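Local coordinates for uncharacterized protein (Streptococcus pneumoniae, PDB 3LFT) that binds L-tryptophan in the cleft between its two lobes and is probably the substrate-binding component of an ABC transporter, at residues Asp115-Gln120 against Lys148-Glu153; Gln120-Leu125 against Ala189-Ile194; Gly137-Ser142 against Asn196-Gly201. One frame throughout, in Å; residues are numbered along the deposited sequence. Where two conformers were deposited one is given.

How the contacts relate
All three contacts are mostly buried; contacts 1 and 3 each include two partly exposed residues, and contact 2 joins two buried ones. Contacts 1 and 2 share helix 119-129 and touch directly: Asn117 OD1 meets Gln122 NE2, and Gln150 OE1 meets the backbone N of Ile194. Contacts 2 and 3 use neighbouring strands of one parallel sheet, 189-192 and 135-141, joined by backbone hydrogen bonds at Gly137. The chemistry changes with position. Contact 1, at a crossing between lobes, is polar and partly water-bridged. Contact 2 rests on a single indole-to-amide bond, whereas contact 3 is mainly aliphatic. Each also supplies residues to the tryptophan pocket, from Asp115, Ile194, and Asn196 with Ala199.

Contact 1 (Asp115-Gln120 against Lys148-Glu153). With TRP (tryptophan), chain C.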
loop_
_atom_site.group_PDB
_atom_site.type_symbol
_atom_site.label_atom_id
_atom_site.label_comp_id
_atom_site.label_asym_id
_atom_site.label_seq_id
_atom_site.Cartn_x
_atom_site.Cartn_y
_atom_site.Cartn_z
ATOM N N ASP A 115 6.061 -1.018 3.564
ATOM C CA ASP A 115 6.305 -0.532 2.201
ATOM C C ASP A 115 6.319 0.994 2.181
ATOM O O ASP A 115 5.271 1.658 2.118
ATOM C CB ASP A 115 5.248 -1.116 1.231
ATOM C CG ASP A 115 3.800 -0.917 1.681
ATOM O OD1 ASP A 115 3.513 -0.953 2.897
ATOM O OD2 ASP A 115 2.913 -0.815 0.777
ATOM N N HIS A 116 7.522 1.563 2.268
ATOM C CA HIS A 116 7.720 3.005 2.219
ATOM C C HIS A 116 7.548 3.521 0.788
ATOM O O HIS A 116 8.138 2.985 -0.152
ATOM C CB HIS A 116 9.134 3.328 2.723
ATOM C CG HIS A 116 9.460 4.786 2.680
ATOM N ND1 HIS A 116 10.218 5.358 1.679
ATOM C CD2 HIS A 116 9.098 5.796 3.503
ATOM C CE1 HIS A 116 10.306 6.661 1.891
ATOM N NE2 HIS A 116 9.636 6.950 2.986
ATOM N N ASN A 117 6.750 4.561 0.606
ATOM C CA ASN A 117 6.540 5.100 -0.738
ATOM C C ASN A 117 7.728 5.892 -1.270
ATOM O O ASN A 117 8.196 6.810 -0.599
ATOM C CB ASN A 117 5.307 6.000 -0.771
ATOM C CG ASN A 117 4.935 6.386 -2.197
ATOM O OD1 ASN A 117 4.727 5.481 -3.044
ATOM N ND2 ASN A 117 4.868 7.683 -2.497
ATOM N N PRO A 118 8.226 5.553 -2.478
ATOM C CA PRO A 118 9.422 6.241 -2.993
ATOM C C PRO A 118 9.053 7.578 -3.638
ATOM O O PRO A 118 9.059 7.747 -4.868
ATOM C CB PRO A 118 10.006 5.245 -3.998
ATOM C CG PRO A 118 8.903 4.407 -4.397
ATOM C CD PRO A 118 7.898 4.354 -3.271
ATOM N N ALA A 119 8.753 8.542 -2.776
ATOM C CA ALA A 119 8.278 9.834 -3.226
ATOM C C ALA A 119 9.284 10.576 -4.100
ATOM O O ALA A 119 8.903 11.162 -5.106
ATOM C CB ALA A 119 7.877 10.694 -2.029
ATOM N N GLN A 120 10.546 10.605 -3.691
ATOM C CA GLN A 120 11.557 11.307 -4.482
ATOM C C GLN A 120 11.607 10.777 -5.909
ATOM O O GLN A 120 11.624 11.556 -6.878
ATOM C CB GLN A 120 12.933 11.216 -3.815
ATOM C CG GLN A 120 14.060 11.861 -4.639
ATOM C CD GLN A 120 15.424 11.794 -3.969
ATOM O OE1 GLN A 120 15.526 11.627 -2.751
ATOM N NE2 GLN A 120 16.480 11.926 -4.764
ATOM N N LYS A 148 -1.573 9.961 5.061
ATOM C CA LYS A 148 -1.230 11.256 5.642
ATOM C C LYS A 148 0.284 11.514 5.535
ATOM O O LYS A 148 0.726 12.563 5.068
ATOM C CB LYS A 148 -1.699 11.294 7.093
ATOM N N THR A 149 1.072 10.519 5.941
ATOM C CA THR A 149 2.525 10.584 5.923
ATOM C C THR A 149 3.041 10.733 4.478
ATOM O O THR A 149 3.941 11.524 4.192
ATOM C CB THR A 149 3.086 9.263 6.559
ATOM O OG1 THR A 149 2.624 9.159 7.915
ATOM C CG2 THR A 149 4.620 9.238 6.496
ATOM N N GLN A 150 2.471 9.947 3.573
ATOM C CA GLN A 150 2.962 9.944 2.193
ATOM C C GLN A 150 2.723 11.261 1.486
ATOM O O GLN A 150 3.577 11.732 0.730
ATOM C CB GLN A 150 2.297 8.829 1.396
ATOM C CG GLN A 150 2.679 7.431 1.819
ATOM C CD GLN A 150 1.871 6.437 1.058
ATOM O OE1 GLN A 150 2.143 6.185 -0.113
ATOM N NE2 GLN A 150 0.839 5.868 1.713
ATOM N N VAL A 151 1.557 11.852 1.748
ATOM C CA VAL A 151 1.225 13.145 1.174
ATOM C C VAL A 151 2.202 14.234 1.646
ATOM O O VAL A 151 2.688 15.012 0.833
ATOM C CB VAL A 151 -0.253 13.522 1.471
ATOM C CG1 VAL A 151 -0.539 14.959 1.007
ATOM C CG2 VAL A 151 -1.175 12.560 0.760
ATOM N N GLU A 152 2.524 14.244 2.940
ATOM C CA GLU A 152 3.505 15.188 3.498
ATOM C C GLU A 152 4.854 15.042 2.791
ATOM O O GLU A 152 5.429 16.038 2.346
ATOM C CB GLU A 152 3.679 14.989 5.004
ATOM C CG GLU A 152 2.476 15.385 5.856
ATOM C CD GLU A 152 2.568 14.864 7.285
ATOM O OE1 GLU A 152 3.511 14.102 7.597
ATOM O OE2 GLU A 152 1.697 15.220 8.103
ATOM N N GLU A 153 5.359 13.810 2.684
ATOM C CA GLU A 153 6.682 13.577 2.104
ATOM C C GLU A 153 6.711 13.921 0.621
ATOM O O GLU A 153 7.651 14.535 0.123
ATOM C CB GLU A 153 7.117 12.124 2.354
ATOM C CG GLU A 153 7.407 11.807 3.822
ATOM C CD GLU A 153 8.040 10.443 4.027
ATOM O OE1 GLU A 153 8.618 9.879 3.061
ATOM O OE2 GLU A 153 7.964 9.947 5.174
HETATM N N TRP C . 0.891 -0.075 2.471
HETATM C CA TRP C . -0.589 0.101 2.546
HETATM C C TRP C . -0.991 0.459 3.940
HETATM O O TRP C . -2.154 0.287 4.315
HETATM C CB TRP C . -1.289 -1.179 2.062
HETATM C CG TRP C . -0.943 -1.492 0.628
HETATM C CD1 TRP C . -0.012 -2.417 0.158
HETATM C CD2 TRP C . -1.510 -0.842 -0.559
HETATM N NE1 TRP C . 0.019 -2.382 -1.217
HETATM C CE2 TRP C . -0.825 -1.466 -1.694
HETATM C CE3 TRP C . -2.438 0.160 -0.720
HETATM C CZ2 TRP C . -1.152 -1.037 -2.968
HETATM C CZ3 TRP C . -2.739 0.572 -2.015
HETATM C CH2 TRP C . -2.099 -0.035 -3.114
HETATM O OXT TRP C . -0.143 0.931 4.711
HETATM O O HOH W 1 5.107 9.614 -0.397
HETATM O O HOH W 2 7.045 8.600 1.251
#
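His116 and Glu153 meet through their torsions: the imidazole CG lies opposite its own backbone N (chi1 178°), which swings the ring of His116 over to Glu153, while Glu153, its CB directed toward the loop, has CG beside its backbone N and an extended chain from there on. His116 NE2 donates to Glu153 OE1 at 3.1 Å with an N-H...O angle of 144°, so the bond is noticeably bent. The oxygen receives it on its syn lone pair and sits 23° out of the imidazole plane. A water adds a second donor to the same oxygen, 2.7 Å from Glu153 OE1, and its other hydrogen goes to Asn117 O at 2.8 Å. Two donors therefore grip OE1, which would be expected to favour a charged carboxylate.

His116 to Pro118 form a crossing between the two lobes of this periplasmic-binding-protein-like fold, leading from strand 110-115 of the six-stranded sheet to helix 119-129 of the other lobe. Pro118 centres an inverse gamma turn just before that helix. On the strand side, Asp115 OD2 accepts a hydrogen bond from N of the bound tryptophan at 2.7 Å.

Deeper in, Asn117 and Gln150 cross at about a right angle. Their amides do not pair: Gln150 OE1 lies 3.2 Å from Asn117 CB, and its hydrogen bond comes from the backbone N of Ile194, while Asn117 OD1 accepts from Gln122 NE2. Asn117 reaches helix 145-160 instead through a second water, which accepts from Asn117 ND2 at 2.9 Å; that water donates onward to Gln150 O at 2.8 Å. Ala119 completes the interface with its methyl directed at the helix, CB standing 4.3 Å from Glu153 C.

Contact 2 (Gln120-Leu125 against Ala189-Ile194); sequences QQQVEL and AIWVPI. With TRP (tryptophan), chain C.
Gln122 reaches from helix 119-129 to Trp191 with a side chain that touches the indole through its end alone. CB and CG remain 4.6 Å and 4.7 Å from Trp191 NE1, and the chain is extended beyond CG; Gln122 also touches Ser231. CD comes to 3.8 Å from Trp191 NE1 and lies in the plane of the indole, at its edge. OE1 makes the bond: Trp191 NE1 donates to Gln122 OE1 at 2.9 Å, with an N-H...O angle of 155°. The oxygen is close to the indole plane, but seen from the amide the donor stands 49° above the carbonyl plane and does not follow a lone pair. This fits the steep turn of 65° between the two flat groups. At the other branch, NE2 donates to Val232 O as well as to Asn117, which fixes the amide's rotation with its oxygen facing the indole.

The contact joins a helix to an inner strand of the four-stranded parallel sheet in the second lobe, the alpha/beta layering of periplasmic binding proteins. Trp191 projects from strand 189-192 to the face covered by helices 119-129 and 145-160, where the ring of Phe154 stacks on it. One indole face also has Pro193 N 4.0 Å above it, nearest the rim of Trp191. Past the strand the chain enters the ligand cleft: Ile194 CG2 lies over a face of the bound tryptophan, 3.3 Å from its CD2.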
loop_
_atom_site.group_PDB
_atom_site.type_symbol
_atom_site.label_atom_id
_atom_site.label_comp_id
_atom_site.label_asym_id
_atom_site.label_seq_id
_atom_site.Cartn_x
_atom_site.Cartn_y
_atom_site.Cartn_z
ATOM N N GLN A 120 10.546 10.605 -3.691
ATOM C CA GLN A 120 11.557 11.307 -4.482
ATOM C C GLN A 120 11.607 10.777 -5.909
ATOM O O GLN A 120 11.624 11.556 -6.878
ATOM C CB GLN A 120 12.933 11.216 -3.815
ATOM C CG GLN A 120 14.060 11.861 -4.639
ATOM C CD GLN A 120 15.424 11.794 -3.969
ATOM O OE1 GLN A 120 15.526 11.627 -2.751
ATOM N NE2 GLN A 120 16.480 11.926 -4.764
ATOM N N GLN A 121 11.630 9.456 -6.032
ATOM C CA GLN A 121 11.667 8.828 -7.355
ATOM C C GLN A 121 10.412 9.084 -8.165
ATOM O O GLN A 121 10.481 9.248 -9.389
ATOM C CB GLN A 121 11.924 7.329 -7.270
ATOM C CG GLN A 121 13.345 6.929 -6.923
ATOM C CD GLN A 121 13.432 5.435 -6.748
ATOM O OE1 GLN A 121 13.307 4.929 -5.632
ATOM N NE2 GLN A 121 13.593 4.710 -7.857
ATOM N N GLN A 122 9.258 9.157 -7.508
ATOM C CA GLN A 122 8.025 9.485 -8.216
ATOM C C GLN A 122 8.069 10.910 -8.740
ATOM O O GLN A 122 7.666 11.152 -9.886
ATOM C CB GLN A 122 6.820 9.265 -7.310
ATOM C CG GLN A 122 6.574 7.791 -7.060
ATOM C CD GLN A 122 5.535 7.519 -5.996
ATOM O OE1 GLN A 122 5.037 8.435 -5.339
ATOM N NE2 GLN A 122 5.217 6.249 -5.809
ATOM N N VAL A 123 8.534 11.847 -7.906
ATOM C CA VAL A 123 8.684 13.230 -8.376
ATOM C C VAL A 123 9.632 13.296 -9.577
ATOM O O VAL A 123 9.320 13.945 -10.571
ATOM C CB VAL A 123 9.119 14.173 -7.230
ATOM C CG1 VAL A 123 9.567 15.511 -7.772
ATOM C CG2 VAL A 123 7.968 14.353 -6.255
ATOM N N GLU A 124 10.764 12.599 -9.491
ATOM C CA GLU A 124 11.722 12.591 -10.601
ATOM C C GLU A 124 11.073 12.031 -11.872
ATOM O O GLU A 124 11.287 12.557 -12.959
ATOM C CB GLU A 124 13.017 11.842 -10.228
ATOM C CG GLU A 124 13.879 12.598 -9.206
ATOM C CD GLU A 124 14.893 11.736 -8.442
ATOM O OE1 GLU A 124 14.787 10.485 -8.421
ATOM O OE2 GLU A 124 15.801 12.333 -7.822
ATOM N N LEU A 125 10.256 10.993 -11.734
ATOM C CA LEU A 125 9.580 10.395 -12.894
ATOM C C LEU A 125 8.577 11.362 -13.520
ATOM O O LEU A 125 8.488 11.483 -14.747
ATOM C CB LEU A 125 8.885 9.095 -12.495
ATOM C CG LEU A 125 8.199 8.312 -13.637
ATOM C CD1 LEU A 125 9.139 7.880 -14.751
ATOM C CD2 LEU A 125 7.488 7.088 -13.027
ATOM N N ALA A 189 -2.032 16.942 -13.273
ATOM C CA ALA A 189 -1.819 15.513 -13.104
ATOM C C ALA A 189 -2.393 15.104 -11.773
ATOM O O ALA A 189 -2.472 15.928 -10.850
ATOM C CB ALA A 189 -0.315 15.181 -13.146
ATOM N N ILE A 190 -2.801 13.846 -11.693
ATOM C CA ILE A 190 -3.319 13.257 -10.453
ATOM C C ILE A 190 -2.263 12.313 -9.917
ATOM O O ILE A 190 -1.745 11.498 -10.673
ATOM C CB ILE A 190 -4.636 12.478 -10.700
ATOM C CG1 ILE A 190 -5.737 13.404 -11.231
ATOM C CG2 ILE A 190 -5.095 11.754 -9.413
ATOM C CD1 ILE A 190 -6.896 12.647 -11.859
ATOM N N TRP A 191 -1.941 12.438 -8.634
ATOM C CA TRP A 191 -1.060 11.507 -7.933
ATOM C C TRP A 191 -1.823 10.826 -6.810
ATOM O O TRP A 191 -2.612 11.459 -6.101
ATOM C CB TRP A 191 0.176 12.232 -7.394
ATOM C CG TRP A 191 1.049 11.412 -6.500
ATOM C CD1 TRP A 191 1.973 10.485 -6.880
ATOM C CD2 TRP A 191 1.056 11.444 -5.074
ATOM N NE1 TRP A 191 2.567 9.926 -5.755
ATOM C CE2 TRP A 191 2.032 10.525 -4.639
ATOM C CE3 TRP A 191 0.369 12.209 -4.119
ATOM C CZ2 TRP A 191 2.309 10.313 -3.279
ATOM C CZ3 TRP A 191 0.643 11.989 -2.757
ATOM C CH2 TRP A 191 1.614 11.061 -2.357
ATOM N N VAL A 192 -1.625 9.516 -6.683
ATOM C CA VAL A 192 -2.294 8.725 -5.640
ATOM C C VAL A 192 -1.226 8.013 -4.838
ATOM O O VAL A 192 -0.401 7.303 -5.423
ATOM C CB VAL A 192 -3.236 7.655 -6.231
ATOM C CG1 VAL A 192 -3.960 6.905 -5.110
ATOM C CG2 VAL A 192 -4.263 8.297 -7.161
ATOM N N PRO A 193 -1.193 8.191 -3.510
ATOM C CA PRO A 193 -0.244 7.451 -2.679
ATOM C C PRO A 193 -0.629 5.975 -2.571
ATOM O O PRO A 193 -1.591 5.510 -3.224
ATOM C CB PRO A 193 -0.314 8.168 -1.324
ATOM C CG PRO A 193 -1.643 8.813 -1.293
ATOM C CD PRO A 193 -2.034 9.111 -2.723
ATOM N N ILE A 194 0.124 5.238 -1.761
ATOM C CA ILE A 194 -0.204 3.845 -1.452
ATOM C C ILE A 194 -1.414 3.899 -0.494
ATOM O O ILE A 194 -1.243 3.961 0.730
ATOM C CB ILE A 194 1.007 3.083 -0.856
ATOM C CG1 ILE A 194 2.256 3.220 -1.732
ATOM C CG2 ILE A 194 0.663 1.618 -0.688
ATOM C CD1 ILE A 194 3.510 2.688 -1.032
HETATM N N TRP C . 0.891 -0.075 2.471
HETATM C CA TRP C . -0.589 0.101 2.546
HETATM C C TRP C . -0.991 0.459 3.940
HETATM O O TRP C . -2.154 0.287 4.315
HETATM C CB TRP C . -1.289 -1.179 2.062
HETATM C CG TRP C . -0.943 -1.492 0.628
HETATM C CD1 TRP C . -0.012 -2.417 0.158
HETATM C CD2 TRP C . -1.510 -0.842 -0.559
HETATM N NE1 TRP C . 0.019 -2.382 -1.217
HETATM C CE2 TRP C . -0.825 -1.466 -1.694
HETATM C CE3 TRP C . -2.438 0.160 -0.720
HETATM C CZ2 TRP C . -1.152 -1.037 -2.968
HETATM C CZ3 TRP C . -2.739 0.572 -2.015
HETATM C CH2 TRP C . -2.099 -0.035 -3.114
HETATM O OXT TRP C . -0.143 0.931 4.711
#

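Contact 3 (Gly137-Ser142 against Asn196-Gly201). With TRP (tryptophan), chain C.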
loop_
_atom_site.group_PDB
_atom_site.type_symbol
_atom_site.label_atom_id
_atom_site.label_comp_id
_atom_site.label_asym_id
_atom_site.label_seq_id
_atom_site.Cartn_x
_atom_site.Cartn_y
_atom_site.Cartn_z
ATOM N N GLY A 137 -2.528 17.145 -8.311
ATOM C CA GLY A 137 -3.581 16.910 -7.320
ATOM C C GLY A 137 -3.322 15.578 -6.634
ATOM O O GLY A 137 -3.252 14.542 -7.299
ATOM N N ALA A 138 -3.184 15.601 -5.312
ATOM C CA ALA A 138 -2.999 14.395 -4.510
ATOM C C ALA A 138 -4.382 13.894 -4.095
ATOM O O ALA A 138 -5.064 14.571 -3.335
ATOM C CB ALA A 138 -2.130 14.708 -3.267
ATOM N N LEU A 139 -4.800 12.744 -4.626
ATOM C CA LEU A 139 -6.085 12.110 -4.289
ATOM C C LEU A 139 -5.825 10.971 -3.308
ATOM O O LEU A 139 -5.074 10.056 -3.612
ATOM C CB LEU A 139 -6.731 11.584 -5.568
ATOM C CG LEU A 139 -8.037 10.806 -5.394
ATOM C CD1 LEU A 139 -9.143 11.722 -4.889
ATOM C CD2 LEU A 139 -8.430 10.158 -6.703
ATOM N N TYR A 140 -6.463 11.019 -2.147
ATOM C CA TYR A 140 -6.181 10.050 -1.082
ATOM C C TYR A 140 -7.284 10.111 -0.057
ATOM O O TYR A 140 -8.135 11.018 -0.081
ATOM C CB TYR A 140 -4.848 10.362 -0.402
ATOM C CG TYR A 140 -4.787 11.638 0.415
ATOM C CD1 TYR A 140 -4.745 11.581 1.817
ATOM C CD2 TYR A 140 -4.740 12.895 -0.196
ATOM C CE1 TYR A 140 -4.662 12.735 2.582
ATOM C CE2 TYR A 140 -4.665 14.053 0.573
ATOM C CZ TYR A 140 -4.604 13.958 1.956
ATOM O OH TYR A 140 -4.523 15.119 2.713
ATOM N N SER A 141 -7.259 9.162 0.870
ATOM C CA SER A 141 -8.288 9.142 1.904
ATOM C C SER A 141 -7.839 9.816 3.197
ATOM O O SER A 141 -6.715 9.592 3.668
ATOM C CB SER A 141 -8.700 7.708 2.153
ATOM O OG SER A 141 -9.708 7.709 3.145
ATOM N N SER A 142 -8.727 10.624 3.774
ATOM C CA SER A 142 -8.534 11.149 5.125
ATOM C C SER A 142 -8.686 10.026 6.187
ATOM O O SER A 142 -8.385 10.241 7.363
ATOM C CB SER A 142 -9.501 12.309 5.381
ATOM O OG SER A 142 -10.841 11.919 5.103
ATOM N N ASN A 196 -5.383 2.566 0.354
ATOM C CA ASN A 196 -6.313 1.450 0.153
ATOM C C ASN A 196 -7.670 1.884 -0.388
ATOM O O ASN A 196 -8.291 1.154 -1.164
ATOM C CB ASN A 196 -6.530 0.701 1.462
ATOM C CG ASN A 196 -5.263 0.071 1.961
ATOM O OD1 ASN A 196 -4.826 -0.950 1.432
ATOM N ND2 ASN A 196 -4.656 0.661 2.986
ATOM N N THR A 197 -8.149 3.043 0.052
ATOM C CA THR A 197 -9.451 3.570 -0.388
ATOM C C THR A 197 -9.428 3.815 -1.898
ATOM O O THR A 197 -10.284 3.312 -2.634
ATOM C CB THR A 197 -9.828 4.866 0.397
ATOM O OG1 THR A 197 -9.802 4.577 1.808
ATOM C CG2 THR A 197 -11.205 5.404 -0.006
ATOM N N ILE A 198 -8.427 4.564 -2.361
ATOM C CA ILE A 198 -8.370 4.879 -3.786
ATOM C C ILE A 198 -8.036 3.603 -4.556
ATOM O O ILE A 198 -8.570 3.386 -5.644
ATOM C CB ILE A 198 -7.373 6.016 -4.096
ATOM C CG1 ILE A 198 -7.658 7.241 -3.216
ATOM C CG2 ILE A 198 -7.394 6.391 -5.581
ATOM C CD1 ILE A 198 -9.074 7.850 -3.323
ATOM N N ALA A 199 -7.182 2.739 -4.006
ATOM C CA ALA A 199 -6.876 1.504 -4.753
ATOM C C ALA A 199 -8.120 0.644 -4.959
ATOM O O ALA A 199 -8.297 0.012 -6.009
ATOM C CB ALA A 199 -5.772 0.694 -4.081
ATOM N N SER A 200 -8.986 0.611 -3.948
ATOM C CA SER A 200 -10.210 -0.171 -4.030
ATOM C C SER A 200 -11.224 0.437 -5.001
ATOM O O SER A 200 -12.092 -0.282 -5.499
ATOM C CB SER A 200 -10.814 -0.353 -2.632
ATOM O OG SER A 200 -11.457 0.832 -2.206
ATOM N N GLY A 201 -11.115 1.742 -5.260
ATOM C CA GLY A 201 -12.020 2.413 -6.192
ATOM C C GLY A 201 -11.315 2.949 -7.416
ATOM O O GLY A 201 -11.824 3.873 -8.055
HETATM N N TRP C . 0.891 -0.075 2.471
HETATM C CA TRP C . -0.589 0.101 2.546
HETATM C C TRP C . -0.991 0.459 3.940
HETATM O O TRP C . -2.154 0.287 4.315
HETATM C CB TRP C . -1.289 -1.179 2.062
HETATM C CG TRP C . -0.943 -1.492 0.628
HETATM C CD1 TRP C . -0.012 -2.417 0.158
HETATM C CD2 TRP C . -1.510 -0.842 -0.559
HETATM N NE1 TRP C . 0.019 -2.382 -1.217
HETATM C CE2 TRP C . -0.825 -1.466 -1.694
HETATM C CE3 TRP C . -2.438 0.160 -0.720
HETATM C CZ2 TRP C . -1.152 -1.037 -2.968
HETATM C CZ3 TRP C . -2.739 0.572 -2.015
HETATM C CH2 TRP C . -2.099 -0.035 -3.114
HETATM O OXT TRP C . -0.143 0.931 4.711
#
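Strand 135-141 of the second lobe's parallel sheet is packed here against the short helix 196-200, which follows the neighbouring strand 189-192 and borders the tryptophan cleft. The segment axes approach to 7.1 Å at 104°, so the helix lies across the strand's end. Ile198 makes the largest single contribution to the interface. Its CG1, set beside the backbone N (chi1 -52°), rests 3.8 Å from Tyr140 CA, and its CD1 goes on to Leu139 CG, also at 3.8 Å. Ile198 also touches Val170 and Ile176. At the preceding residue, Thr197 OG1 touches Ser141 CB at 3.3 Å. The two hydroxyls are at best weakly linked, since Ser141 OG also has Ser143 and Val170 O as partners and Thr197 OG1 pairs with Glu144. Asp195 ties strand to helix more firmly, bonding Ser141 N and Ile198 N through its two oxygens. From another side of the helix, Asn196 ND2 donates to O of the bound tryptophan at 2.9 Å (156°), and Ala199 CB lies 3.7 Å from its CZ3. Apolar packing by Ile198 and the Asp195 bridge together fix the helix against the strand, consistent with Asn196 being held where it meets the ligand's carboxylate.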